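Local coordinates for inner membrane protein (Salmonella typhimurium LT2, PDB 2QJV) that probably isomerises a glucuronate-type sugar acid at a metal site in a cupin barrel, as its IolB relatives do in inositol breakdown, at residues V29-W34 with A106-P111; E48-L53 with A150-V155; S86-H91 with G114-R119; L184-Y189 with N243-P248. The protein carries 2 engineered substitutions. All coordinates share one frame; numbering follows the deposited sequence.

Contact 1: residues V29-W34 with A106-P111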
loop_
_atom_site.group_PDB
_atom_site.type_symbol
_atom_site.label_atom_id
_atom_site.label_comp_id
_atom_site.label_asym_id
_atom_site.label_seq_id
_atom_site.Cartn_x
_atom_site.Cartn_y
_atom_site.Cartn_z
ATOM N N VAL A 29 -9.498 22.443 11.227
ATOM C CA VAL A 29 -8.935 23.253 10.138
ATOM C C VAL A 29 -9.565 23.022 8.736
ATOM O O VAL A 29 -9.747 21.899 8.256
ATOM C CB VAL A 29 -7.376 23.113 10.063
ATOM C CG1 VAL A 29 -6.778 23.865 8.833
ATOM C CG2 VAL A 29 -6.714 23.634 11.332
ATOM N N GLY A 30 -9.888 24.141 8.127
ATOM C CA GLY A 30 -10.271 24.206 6.732
ATOM C C GLY A 30 -9.291 25.143 6.040
ATOM O O GLY A 30 -8.806 26.131 6.620
ATOM N N PHE A 31 -8.948 24.806 4.798
ATOM C CA PHE A 31 -8.078 25.633 4.011
ATOM C C PHE A 31 -8.508 25.595 2.524
ATOM O O PHE A 31 -8.498 24.557 1.888
ATOM C CB PHE A 31 -6.598 25.194 4.179
ATOM C CG PHE A 31 -5.646 26.039 3.395
ATOM C CD1 PHE A 31 -5.371 27.336 3.791
ATOM C CD2 PHE A 31 -5.066 25.561 2.226
ATOM C CE1 PHE A 31 -4.512 28.118 3.046
ATOM C CE2 PHE A 31 -4.234 26.351 1.480
ATOM C CZ PHE A 31 -3.973 27.631 1.897
ATOM N N ASP A 32 -8.776 26.768 1.968
ATOM C CA ASP A 32 -9.141 26.923 0.586
ATOM C C ASP A 32 -8.261 27.922 -0.137
ATOM O O ASP A 32 -7.839 28.918 0.438
ATOM C CB ASP A 32 -10.578 27.422 0.459
ATOM C CG ASP A 32 -11.607 26.343 0.775
ATOM O OD1 ASP A 32 -11.937 25.575 -0.147
ATOM O OD2 ASP A 32 -12.067 26.242 1.940
ATOM N N VAL A 33 -7.989 27.635 -1.402
ATOM C CA VAL A 33 -7.295 28.592 -2.262
ATOM C C VAL A 33 -8.172 28.808 -3.498
ATOM O O VAL A 33 -8.750 27.864 -4.066
ATOM C CB VAL A 33 -5.833 28.162 -2.641
ATOM C CG1 VAL A 33 -5.211 29.160 -3.667
ATOM C CG2 VAL A 33 -4.929 28.018 -1.404
ATOM N N TRP A 34 -8.263 30.076 -3.884
ATOM C CA TRP A 34 -8.999 30.523 -5.020
ATOM C C TRP A 34 -8.053 31.288 -5.931
ATOM O O TRP A 34 -7.352 32.172 -5.477
ATOM C CB TRP A 34 -10.189 31.403 -4.599
ATOM C CG TRP A 34 -11.306 30.665 -3.914
ATOM C CD1 TRP A 34 -11.440 30.434 -2.573
ATOM C CD2 TRP A 34 -12.468 30.122 -4.531
ATOM N NE1 TRP A 34 -12.581 29.760 -2.331
ATOM C CE2 TRP A 34 -13.244 29.548 -3.508
ATOM C CE3 TRP A 34 -12.917 30.054 -5.845
ATOM C CZ2 TRP A 34 -14.457 28.900 -3.750
ATOM C CZ3 TRP A 34 -14.149 29.417 -6.095
ATOM C CH2 TRP A 34 -14.890 28.843 -5.042
ATOM N N ALA A 106 -6.167 32.888 -0.246
ATOM C CA ALA A 106 -6.252 31.790 0.728
ATOM C C ALA A 106 -7.373 32.117 1.717
ATOM O O ALA A 106 -7.476 33.255 2.207
ATOM C CB ALA A 106 -4.906 31.528 1.447
ATOM N N VAL A 107 -8.276 31.158 1.919
ATOM C CA VAL A 107 -9.367 31.267 2.914
ATOM C C VAL A 107 -9.061 30.210 4.001
ATOM O O VAL A 107 -9.190 28.984 3.796
ATOM C CB VAL A 107 -10.775 31.134 2.307
ATOM C CG1 VAL A 107 -11.865 31.382 3.381
ATOM C CG2 VAL A 107 -10.962 32.117 1.099
ATOM N N CYS A 108 -8.616 30.699 5.153
ATOM C CA CYS A 108 -8.262 29.857 6.300
ATOM C C CYS A 108 -9.472 29.803 7.209
ATOM O O CYS A 108 -10.003 30.858 7.553
ATOM C CB CYS A 108 -7.051 30.435 7.058
ATOM S SG CYS A 108 -5.659 30.930 6.018
ATOM N N SER A 109 -9.942 28.606 7.584
ATOM C CA SER A 109 -11.132 28.519 8.412
ATOM C C SER A 109 -11.012 27.570 9.598
ATOM O O SER A 109 -10.250 26.621 9.565
ATOM C CB SER A 109 -12.355 28.126 7.548
ATOM O OG SER A 109 -12.199 26.851 6.956
ATOM N N ALA A 110 -11.798 27.858 10.634
ATOM C CA ALA A 110 -11.861 27.061 11.861
ATOM C C ALA A 110 -13.156 27.382 12.582
ATOM O O ALA A 110 -13.849 28.350 12.216
ATOM C CB ALA A 110 -10.618 27.283 12.774
ATOM N N PRO A 111 -13.516 26.578 13.591
ATOM C CA PRO A 111 -14.753 26.898 14.313
ATOM C C PRO A 111 -14.759 28.303 14.944
ATOM O O PRO A 111 -13.746 28.783 15.485
ATOM C CB PRO A 111 -14.852 25.784 15.372
ATOM C CG PRO A 111 -14.085 24.642 14.760
ATOM C CD PRO A 111 -12.926 25.311 14.068
HETATM O O HOH W 1 -11.385 27.472 4.339
#

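Contact 2: residues E48-L53 with A150-V155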
loop_
_atom_site.group_PDB
_atom_site.type_symbol
_atom_site.label_atom_id
_atom_site.label_comp_id
_atom_site.label_asym_id
_atom_site.label_seq_id
_atom_site.Cartn_x
_atom_site.Cartn_y
_atom_site.Cartn_z
ATOM N N GLU A 48 -20.920 28.920 10.873
ATOM C CA GLU A 48 -20.331 28.752 12.196
ATOM C C GLU A 48 -18.803 28.744 12.191
ATOM O O GLU A 48 -18.188 28.281 13.133
ATOM C CB GLU A 48 -20.860 27.439 12.810
ATOM C CG GLU A 48 -22.414 27.350 12.914
ATOM C CD GLU A 48 -23.042 28.365 13.860
ATOM O OE1 GLU A 48 -22.322 29.105 14.566
ATOM O OE2 GLU A 48 -24.294 28.416 13.906
ATOM N N ARG A 49 -18.190 29.194 11.102
ATOM C CA ARG A 49 -16.744 29.243 10.993
ATOM C C ARG A 49 -16.219 30.690 10.914
ATOM O O ARG A 49 -16.848 31.563 10.292
ATOM C CB ARG A 49 -16.342 28.401 9.775
ATOM C CG ARG A 49 -16.722 26.942 10.045
ATOM C CD ARG A 49 -16.374 25.974 9.010
ATOM N NE ARG A 49 -14.955 25.755 8.771
ATOM C CZ ARG A 49 -14.141 24.987 9.495
ATOM N NH1 ARG A 49 -14.514 24.433 10.657
ATOM N NH2 ARG A 49 -12.917 24.818 9.069
ATOM N N GLU A 50 -15.126 30.952 11.635
ATOM C CA GLU A 50 -14.377 32.196 11.476
ATOM C C GLU A 50 -13.365 31.930 10.346
ATOM O O GLU A 50 -13.021 30.783 10.031
ATOM C CB GLU A 50 -13.664 32.687 12.742
ATOM C CG GLU A 50 -12.644 31.743 13.280
ATOM C CD GLU A 50 -11.813 32.297 14.414
ATOM O OE1 GLU A 50 -12.174 33.347 15.019
ATOM O OE2 GLU A 50 -10.781 31.630 14.689
ATOM N N ARG A 51 -12.951 33.012 9.710
ATOM C CA ARG A 51 -12.050 32.991 8.584
ATOM C C ARG A 51 -10.964 34.084 8.623
ATOM O O ARG A 51 -11.124 35.163 9.217
ATOM C CB ARG A 51 -12.829 33.138 7.265
ATOM C CG ARG A 51 -13.701 31.960 6.855
ATOM C CD ARG A 51 -14.669 32.269 5.705
ATOM N NE ARG A 51 -15.406 31.053 5.309
ATOM C CZ ARG A 51 -16.531 30.609 5.878
ATOM N NH1 ARG A 51 -17.073 31.240 6.897
ATOM N NH2 ARG A 51 -17.094 29.479 5.454
ATOM N N CYS A 52 -9.844 33.758 7.972
ATOM C CA CYS A 52 -8.750 34.670 7.742
ATOM C C CYS A 52 -8.453 34.558 6.232
ATOM O O CYS A 52 -8.048 33.526 5.722
ATOM C CB CYS A 52 -7.509 34.365 8.602
ATOM S SG CYS A 52 -6.171 35.576 8.395
ATOM N N LEU A 53 -8.774 35.635 5.536
ATOM C CA LEU A 53 -8.592 35.780 4.104
ATOM C C LEU A 53 -7.205 36.297 3.918
ATOM O O LEU A 53 -6.918 37.426 4.329
ATOM C CB LEU A 53 -9.570 36.794 3.537
ATOM C CG LEU A 53 -11.027 36.384 3.228
ATOM C CD1 LEU A 53 -11.571 35.419 4.241
ATOM C CD2 LEU A 53 -11.892 37.648 3.081
ATOM N N ALA A 150 -8.421 35.913 17.874
ATOM C CA ALA A 150 -9.224 35.033 17.042
ATOM C C ALA A 150 -9.795 33.956 17.979
ATOM O O ALA A 150 -9.272 33.732 19.072
ATOM C CB ALA A 150 -8.436 34.423 15.852
ATOM N N ASP A 151 -10.868 33.289 17.572
ATOM C CA ASP A 151 -11.444 32.239 18.391
ATOM C C ASP A 151 -10.600 30.945 18.365
ATOM O O ASP A 151 -10.421 30.271 19.367
ATOM C CB ASP A 151 -12.861 31.851 17.918
ATOM C CG ASP A 151 -13.835 33.021 17.833
ATOM O OD1 ASP A 151 -13.587 34.120 18.383
ATOM O OD2 ASP A 151 -14.873 32.794 17.156
ATOM N N SER A 152 -10.102 30.637 17.187
ATOM C CA SER A 152 -9.463 29.349 16.870
ATOM C C SER A 152 -8.203 29.429 15.993
ATOM O O SER A 152 -7.197 28.759 16.269
ATOM C CB SER A 152 -10.515 28.479 16.156
ATOM O OG SER A 152 -11.611 28.172 17.025
ATOM N N LEU A 153 -8.273 30.264 14.948
ATOM C CA LEU A 153 -7.233 30.359 13.900
ATOM C C LEU A 153 -5.857 30.862 14.331
ATOM O O LEU A 153 -5.725 31.850 15.060
ATOM C CB LEU A 153 -7.720 31.233 12.714
ATOM C CG LEU A 153 -8.795 30.662 11.774
ATOM C CD1 LEU A 153 -9.476 31.803 10.924
ATOM C CD2 LEU A 153 -8.246 29.511 10.889
ATOM N N LEU A 154 -4.836 30.156 13.837
ATOM C CA LEU A 154 -3.446 30.530 13.980
ATOM C C LEU A 154 -2.927 30.444 12.547
ATOM O O LEU A 154 -3.091 29.421 11.907
ATOM C CB LEU A 154 -2.705 29.591 14.914
ATOM C CG LEU A 154 -3.185 29.538 16.387
ATOM C CD1 LEU A 154 -2.607 28.307 17.125
ATOM C CD2 LEU A 154 -2.830 30.837 17.077
ATOM N N VAL A 155 -2.326 31.530 12.061
ATOM C CA VAL A 155 -1.870 31.647 10.660
ATOM C C VAL A 155 -0.462 32.244 10.618
ATOM O O VAL A 155 -0.159 33.237 11.290
ATOM C CB VAL A 155 -2.851 32.475 9.764
ATOM C CG1 VAL A 155 -2.390 32.515 8.290
ATOM C CG2 VAL A 155 -4.309 31.951 9.877
#

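Contact 3: residues S86-H91 with G114-R119. With NI (nickel (II) ion), chain C.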
loop_
_atom_site.group_PDB
_atom_site.type_symbol
_atom_site.label_atom_id
_atom_site.label_comp_id
_atom_site.label_asym_id
_atom_site.label_seq_id
_atom_site.Cartn_x
_atom_site.Cartn_y
_atom_site.Cartn_z
ATOM N N SER A 86 -4.304 40.646 4.953
ATOM C CA SER A 86 -5.302 39.663 5.315
ATOM C C SER A 86 -6.509 40.364 5.936
ATOM O O SER A 86 -6.420 41.501 6.410
ATOM C CB SER A 86 -4.746 38.630 6.325
ATOM O OG SER A 86 -3.528 38.094 5.841
ATOM N N VAL A 87 -7.651 39.681 5.912
ATOM C CA VAL A 87 -8.868 40.165 6.571
ATOM C C VAL A 87 -9.420 39.062 7.474
ATOM O O VAL A 87 -9.636 37.922 7.013
ATOM C CB VAL A 87 -9.966 40.613 5.593
ATOM C CG1 VAL A 87 -11.253 41.001 6.401
ATOM C CG2 VAL A 87 -9.433 41.736 4.711
ATOM N N TYR A 88 -9.573 39.398 8.760
ATOM C CA TYR A 88 -10.198 38.513 9.729
ATOM C C TYR A 88 -11.729 38.673 9.664
ATOM O O TYR A 88 -12.241 39.793 9.734
ATOM C CB TYR A 88 -9.682 38.752 11.177
ATOM C CG TYR A 88 -10.512 37.962 12.166
ATOM C CD1 TYR A 88 -10.278 36.599 12.379
ATOM C CD2 TYR A 88 -11.610 38.543 12.822
ATOM C CE1 TYR A 88 -11.083 35.875 13.245
ATOM C CE2 TYR A 88 -12.416 37.813 13.686
ATOM C CZ TYR A 88 -12.147 36.487 13.884
ATOM O OH TYR A 88 -12.955 35.764 14.728
ATOM N N LEU A 89 -12.444 37.546 9.542
ATOM C CA LEU A 89 -13.895 37.523 9.535
ATOM C C LEU A 89 -14.391 36.636 10.669
ATOM O O LEU A 89 -14.039 35.469 10.713
ATOM C CB LEU A 89 -14.476 36.978 8.216
ATOM C CG LEU A 89 -14.113 37.581 6.883
ATOM C CD1 LEU A 89 -14.771 36.760 5.749
ATOM C CD2 LEU A 89 -14.513 39.083 6.892
ATOM N N PRO A 90 -15.218 37.187 11.572
ATOM C CA PRO A 90 -15.814 36.345 12.617
ATOM C C PRO A 90 -16.871 35.458 11.974
ATOM O O PRO A 90 -17.173 35.590 10.768
ATOM C CB PRO A 90 -16.443 37.355 13.566
ATOM C CG PRO A 90 -16.797 38.500 12.682
ATOM C CD PRO A 90 -15.699 38.570 11.658
ATOM N N HIS A 91 -17.402 34.521 12.736
ATOM C CA HIS A 91 -18.451 33.659 12.201
ATOM C C HIS A 91 -19.758 34.463 12.024
ATOM O O HIS A 91 -19.865 35.601 12.480
ATOM C CB HIS A 91 -18.602 32.427 13.069
ATOM C CG HIS A 91 -19.363 32.685 14.302
ATOM N ND1 HIS A 91 -18.870 33.448 15.339
ATOM C CD2 HIS A 91 -20.629 32.371 14.628
ATOM C CE1 HIS A 91 -19.793 33.549 16.271
ATOM N NE2 HIS A 91 -20.862 32.904 15.862
ATOM N N GLY A 114 -17.113 33.389 18.866
ATOM C CA GLY A 114 -16.974 34.639 19.569
ATOM C C GLY A 114 -17.656 35.817 18.923
ATOM O O GLY A 114 -18.432 35.672 17.990
ATOM N N GLU A 115 -17.283 37.001 19.366
ATOM C CA GLU A 115 -17.908 38.225 18.864
ATOM C C GLU A 115 -16.898 39.319 18.488
ATOM O O GLU A 115 -17.160 40.522 18.612
ATOM C CB GLU A 115 -18.913 38.689 19.901
ATOM C CG GLU A 115 -18.339 38.893 21.303
ATOM C CD GLU A 115 -19.431 39.156 22.314
ATOM O OE1 GLU A 115 -20.384 38.338 22.375
ATOM O OE2 GLU A 115 -19.320 40.164 23.054
ATOM N N LEU A 116 -15.750 38.881 17.994
ATOM C CA LEU A 116 -14.735 39.809 17.485
ATOM C C LEU A 116 -15.254 40.506 16.229
ATOM O O LEU A 116 -16.080 39.935 15.502
ATOM C CB LEU A 116 -13.440 39.066 17.174
ATOM C CG LEU A 116 -12.717 38.460 18.381
ATOM C CD1 LEU A 116 -11.603 37.528 17.891
ATOM C CD2 LEU A 116 -12.201 39.561 19.329
ATOM N N PRO A 117 -14.825 41.758 15.996
ATOM C CA PRO A 117 -15.252 42.391 14.764
ATOM C C PRO A 117 -14.415 42.000 13.558
ATOM O O PRO A 117 -13.305 41.444 13.696
ATOM C CB PRO A 117 -15.036 43.891 15.061
ATOM C CG PRO A 117 -13.854 43.902 15.951
ATOM C CD PRO A 117 -14.029 42.678 16.830
ATOM N N VAL A 118 -14.980 42.242 12.377
ATOM C CA VAL A 118 -14.234 42.151 11.153
ATOM C C VAL A 118 -13.018 43.102 11.294
ATOM O O VAL A 118 -13.158 44.215 11.791
ATOM C CB VAL A 118 -15.114 42.597 9.935
ATOM C CG1 VAL A 118 -14.263 42.848 8.655
ATOM C CG2 VAL A 118 -16.266 41.615 9.678
ATOM N N ARG A 119 -11.826 42.679 10.893
ATOM C CA ARG A 119 -10.687 43.603 10.914
ATOM C C ARG A 119 -9.662 43.314 9.831
ATOM O O ARG A 119 -9.460 42.175 9.437
ATOM C CB ARG A 119 -9.974 43.618 12.290
ATOM C CG ARG A 119 -9.113 42.442 12.634
ATOM C CD ARG A 119 -8.385 42.631 13.960
ATOM N NE ARG A 119 -7.352 41.601 14.176
ATOM C CZ ARG A 119 -7.548 40.359 14.613
ATOM N NH1 ARG A 119 -8.764 39.881 14.901
ATOM N NH2 ARG A 119 -6.492 39.564 14.747
HETATM NI NI NI C . -22.959 32.578 16.878
HETATM O O HOH W 2 -14.969 36.084 16.999
HETATM O O HOH W 3 -22.862 34.680 18.129
HETATM O O HOH W 4 -23.280 30.573 16.529
#

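Contact 4: residues L184-Y189 with N243-P248. With NI (nickel (II) ion), chain D.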
loop_
_atom_site.group_PDB
_atom_site.type_symbol
_atom_site.label_atom_id
_atom_site.label_comp_id
_atom_site.label_asym_id
_atom_site.label_seq_id
_atom_site.Cartn_x
_atom_site.Cartn_y
_atom_site.Cartn_z
ATOM N N LEU A 184 -3.019 20.540 17.674
ATOM C CA LEU A 184 -3.220 21.507 16.610
ATOM C C LEU A 184 -3.048 20.838 15.265
ATOM O O LEU A 184 -1.982 20.326 14.929
ATOM C CB LEU A 184 -2.261 22.718 16.718
ATOM C CG LEU A 184 -2.468 23.668 17.899
ATOM C CD1 LEU A 184 -1.270 24.582 17.942
ATOM C CD2 LEU A 184 -3.842 24.508 17.932
ATOM N N GLU A 185 -4.154 20.763 14.524
ATOM C CA GLU A 185 -4.095 20.318 13.140
ATOM C C GLU A 185 -3.309 21.400 12.383
ATOM O O GLU A 185 -3.385 22.567 12.739
ATOM C CB GLU A 185 -5.498 20.168 12.579
ATOM C CG GLU A 185 -6.277 19.046 13.245
ATOM C CD GLU A 185 -7.786 19.253 13.274
ATOM O OE1 GLU A 185 -8.294 20.182 12.625
ATOM O OE2 GLU A 185 -8.462 18.468 13.982
ATOM N N GLU A 186 -2.590 21.019 11.343
ATOM C CA GLU A 186 -1.804 21.977 10.576
ATOM C C GLU A 186 -1.806 21.654 9.070
ATOM O O GLU A 186 -1.678 20.506 8.643
ATOM C CB GLU A 186 -0.364 22.092 11.114
ATOM C CG GLU A 186 0.430 23.215 10.470
ATOM C CD GLU A 186 1.740 23.541 11.147
ATOM O OE1 GLU A 186 2.265 22.706 11.913
ATOM O OE2 GLU A 186 2.299 24.632 10.877
ATOM N N THR A 187 -2.013 22.698 8.280
ATOM C CA THR A 187 -1.905 22.610 6.830
ATOM C C THR A 187 -0.692 23.453 6.376
ATOM O O THR A 187 -0.337 24.445 7.012
ATOM C CB THR A 187 -3.217 23.031 6.078
ATOM O OG1 THR A 187 -3.552 24.386 6.417
ATOM C CG2 THR A 187 -4.413 22.036 6.352
ATOM N N TYR A 188 -0.062 23.005 5.288
ATOM C CA TYR A 188 1.045 23.660 4.607
ATOM C C TYR A 188 0.584 23.873 3.170
ATOM O O TYR A 188 0.212 22.920 2.514
ATOM C CB TYR A 188 2.302 22.775 4.533
ATOM C CG TYR A 188 3.170 22.774 5.774
ATOM C CD1 TYR A 188 2.692 22.251 6.958
ATOM C CD2 TYR A 188 4.468 23.300 5.765
ATOM C CE1 TYR A 188 3.448 22.259 8.096
ATOM C CE2 TYR A 188 5.229 23.313 6.915
ATOM C CZ TYR A 188 4.712 22.784 8.068
ATOM O OH TYR A 188 5.471 22.800 9.181
ATOM N N TYR A 189 0.633 25.107 2.698
ATOM C CA TYR A 189 0.370 25.446 1.309
ATOM C C TYR A 189 1.718 25.926 0.757
ATOM O O TYR A 189 2.162 27.059 1.052
ATOM C CB TYR A 189 -0.725 26.505 1.179
ATOM C CG TYR A 189 -0.951 27.023 -0.236
ATOM C CD1 TYR A 189 -1.384 26.159 -1.271
ATOM C CD2 TYR A 189 -0.827 28.380 -0.531
ATOM C CE1 TYR A 189 -1.595 26.623 -2.552
ATOM C CE2 TYR A 189 -1.062 28.871 -1.829
ATOM C CZ TYR A 189 -1.438 27.985 -2.843
ATOM O OH TYR A 189 -1.674 28.474 -4.099
ATOM N N ASN A 243 0.776 28.431 6.501
ATOM C CA ASN A 243 0.239 27.453 7.466
ATOM C C ASN A 243 -0.979 27.954 8.186
ATOM O O ASN A 243 -1.079 29.141 8.534
ATOM C CB ASN A 243 1.238 27.092 8.602
ATOM C CG ASN A 243 2.574 26.513 8.127
ATOM O OD1 ASN A 243 3.634 26.969 8.566
ATOM N ND2 ASN A 243 2.537 25.552 7.274
ATOM N N VAL A 244 -1.917 27.035 8.399
ATOM C CA VAL A 244 -3.117 27.249 9.207
ATOM C C VAL A 244 -3.090 26.173 10.321
ATOM O O VAL A 244 -2.809 24.979 10.061
ATOM C CB VAL A 244 -4.464 27.198 8.405
ATOM C CG1 VAL A 244 -5.688 27.496 9.303
ATOM C CG2 VAL A 244 -4.403 28.163 7.182
HETATM N N MSE A 245 -3.354 26.610 11.548
HETATM C CA MSE A 245 -3.524 25.731 12.688
HETATM C C MSE A 245 -4.761 26.075 13.487
HETATM O O MSE A 245 -5.195 27.222 13.525
HETATM C CB MSE A 245 -2.326 25.783 13.650
HETATM C CG MSE A 245 -1.062 25.147 13.119
HETATM SE SE MSE A 245 0.339 25.305 14.487
HETATM C CE MSE A 245 0.556 27.132 14.431
ATOM N N ALA A 246 -5.332 25.043 14.114
ATOM C CA ALA A 246 -6.445 25.172 15.060
ATOM C C ALA A 246 -6.644 23.863 15.821
ATOM O O ALA A 246 -6.241 22.787 15.354
ATOM C CB ALA A 246 -7.802 25.638 14.373
ATOM N N GLY A 247 -7.239 23.994 17.007
ATOM C CA GLY A 247 -7.582 22.889 17.911
ATOM C C GLY A 247 -8.495 23.345 19.022
ATOM O O GLY A 247 -9.007 24.457 18.963
ATOM N N PRO A 248 -8.687 22.500 20.067
ATOM C CA PRO A 248 -9.590 22.916 21.142
ATOM C C PRO A 248 -9.069 24.071 21.997
ATOM O O PRO A 248 -9.875 24.774 22.614
ATOM C CB PRO A 248 -9.750 21.639 21.989
ATOM C CG PRO A 248 -8.479 20.865 21.730
ATOM C CD PRO A 248 -8.098 21.166 20.308
HETATM NI NI NI D . 3.916 22.668 13.211
HETATM O O HOH W 5 4.944 23.794 11.635
HETATM O O HOH W 6 3.540 24.711 13.896
#

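Contact 1: residues V29-W34 with A106-P111
Within the N-terminal cupin sheet, the antiparallel strands 30-35 and 104-111 lie side by side, with Gly-30 set against Ser-109 and Asp-32 against Val-107 as hydrogen-bonded pairs. Each pair exchanges two backbone bonds; the shortest runs from Val-107 N to Asp-32 O (2.7 Å) and is nearly straight at 171°. In the Gly-30 and Ser-109 pair both donors stand well above the carbonyl planes they serve.

On the face carrying Asp-32, Val-107 and Ser-109, a single water ties the strands together. It donates to Asp-32 OD2 (2.8 Å) and to Val-107 O (2.7 Å), and takes the hydrogen of Ser-109 OG. Val-107 O, which also accepts from Asp-32 N, is thus gripped twice. With chi1 at 62°, Ser-109 OG sits between its own backbone N and carbonyl carbon and leans over Gly-30, 3.3 Å from CA, where the glycine has no side chain to block it. Arg-49 also bonds this hydroxyl, while Asp-32 OD1 is held by His-18 and Asn-15.

The other face is apolar and packs on the second cupin unit, as in bicupins: Phe-31 and Cys-108 rest on Val-244 of strand 238-246. Phe-31 has CG anti to the backbone N (chi1 -179°), which brings CE1 to 3.8 Å from Ala-106 CB and leaves Cys-108 SG at the ring edge, close to the ring plane, 4.2 Å from Phe-31 CD1, a sulfur-aromatic contact. Back on the first side, Trp-34 CD1 lies 4.1 Å from Val-107 CG2, and the indole also packs on Ala-176 of a second subunit.

Contact 2: residues E48-L53 with A150-V155
Hydrogen bonding dominates where the carboxylate of Glu-50 meets the backbone of Asp-151, Ser-152 and Leu-153, which offers it three successive N-H groups. Asp-151 N reaches OE1 of Glu-50 at 2.9 Å on the syn side of the carboxylate. OE2 of Glu-50 takes two: Leu-153 N at 2.9 Å, almost in line with the C-O bond, and Ser-152 N at 2.8 Å, which comes from above the carboxylate plane, less straight (144°). A chi1 of 61°, followed by an extended chain, carries the group straight out to this turn, and the three donors fix its rotation. Tyr-88 adds a further bond to OE1.

The two backbones do not pair here; even Glu-50 CA and Asp-151 CA, the nearest, are 7.5 Å apart. The Glu-50 side chain instead bridges strand 49-55 of the N-terminal cupin sheet to the turn that leads into strand 154-160 of the second sheet.

Charge enters through Asp-151, whose OD2 lies 3.5 Å from Glu-50 OE1 with the two carboxylate planes only 17° apart. The backbone N-H groups of Phe-113 and Gly-114 bind that OD2, and together with those on Glu-50 they probably offset the repulsion.

Apolar contacts complete the junction. Leu-153 slides past Glu-50 in the opposite direction, so that CD1 rests 3.9 Å from Glu-50 CG and 4.0 Å from Cys-52 CB; Val-155 CG2 touches the same Cys-52 CB at 4.2 Å.

Contact 3: residues S86-H91 with G114-R119
Backbone bonds join Tyr-88 and Arg-119 as an antiparallel hydrogen-bonded pair: Tyr-88 N gives to Arg-119 O at 2.9 Å, and Arg-119 N to Tyr-88 O at 3.1 Å.

Side chains and one carbonyl meet the Tyr-88 ring. The guanidinium of Arg-119, inclined 31° to the ring, brings NH1 to 3.8 Å from Tyr-88 CD2 and lays one face against Tyr-88 CB, while NH1 is also bonded to Leu-149 O. The carbonyl oxygen of Pro-117 lies in plane at the ring edge, and the Leu-116 side chain runs at about a right angle to that of Tyr-88, with CB 3.8 Å from Tyr-88 CE2. A water joins Tyr-88 OH, which is also bonded to Glu-50, to Leu-116 N: it donates to the hydroxyl and accepts from the amide.

This is the margin of the N-terminal cupin sheet, where strand 86-89 receives the outermost strand 119-121 and the loop 114-118 folds back along its continuation.

Apolar packing follows that loop. Val-118 CG2 stands 3.7 Å from Pro-90 CD, the two side chains crossing steeply, and also touches Leu-89 CD2, whose side chain runs alongside. Pro-90 CG meets Leu-116 O at only 3.2 Å, a close carbon-oxygen approach.

Metal binding occupies the end. A chi1 of 79° folds the His-91 ring back over its own backbone, so that Gly-114 O lies in plane at the ring edge, 3.1 Å from CE1. NE2 of His-91 binds nickel at 2.4 Å; two waters and the next residue, His-92, supply the other ligands seen.

Contact 4: residues L184-Y189 with N243-P248
Packing is tight where Asn-243 lies against Tyr-188 and Thr-187, in the antiparallel pairing of strands 181-193 and 238-246. Asn-243 ND2 hangs over the centre of the Tyr-188 ring, 3.2 Å from CG, with amide and ring planes 66° apart, and donates to Thr-187 O at 3.1 Å. That carbonyl takes a second, weak bond from Val-244 N, while Thr-187 N reaches Val-244 O in the carbonyl plane at 3.0 Å. Glu-186 runs alongside selenomethionine Met-245, their CG atoms 3.6 Å apart.

Toward Glu-185 and Ala-246 the strands part slightly, their CA atoms 5.7 Å apart, and the bond from Ala-246 N to Glu-185 O is weak too. The looser side, where bound waters enter, is the cupin metal pocket. A chi1 of -172° points the extended Glu-186 chain away from its amide nitrogen and places OE1 on nickel at 2.1 Å, where His-171, His-173, His-229 and two waters complete six ligands. One water donates to Glu-186 OE2 (2.9 Å) and also bonds Tyr-188 OH (2.7 Å), itself bonded to Ser-167. Both carboxylate oxygens are engaged at the metal centre, and the waters mark positions a sugar substrate could plausibly take.

All four contacts belong to one chain with the two-domain architecture of a bicupin. Contacts 1, 2 and 3 share the N-terminal six-stranded sheet, where strands 30-35, 104-111, 49-55, 86-89 and 119-121 follow one another; contact 4 lies in the second sheet, beside strand 154-160, which contact 2 reaches. Along the chain contacts 1 and 2 interleave, contact 3 nests within the loop closed by contact 2, and contact 4 follows. Centres lie about 8 Å apart for contacts 1 and 2 and for 2 and 3, but about 18 Å for 3 and 4. The two nickel ions belong to different domains; contact 2 spans the two sheets, and contact 1 packs against contact 4 across the interface.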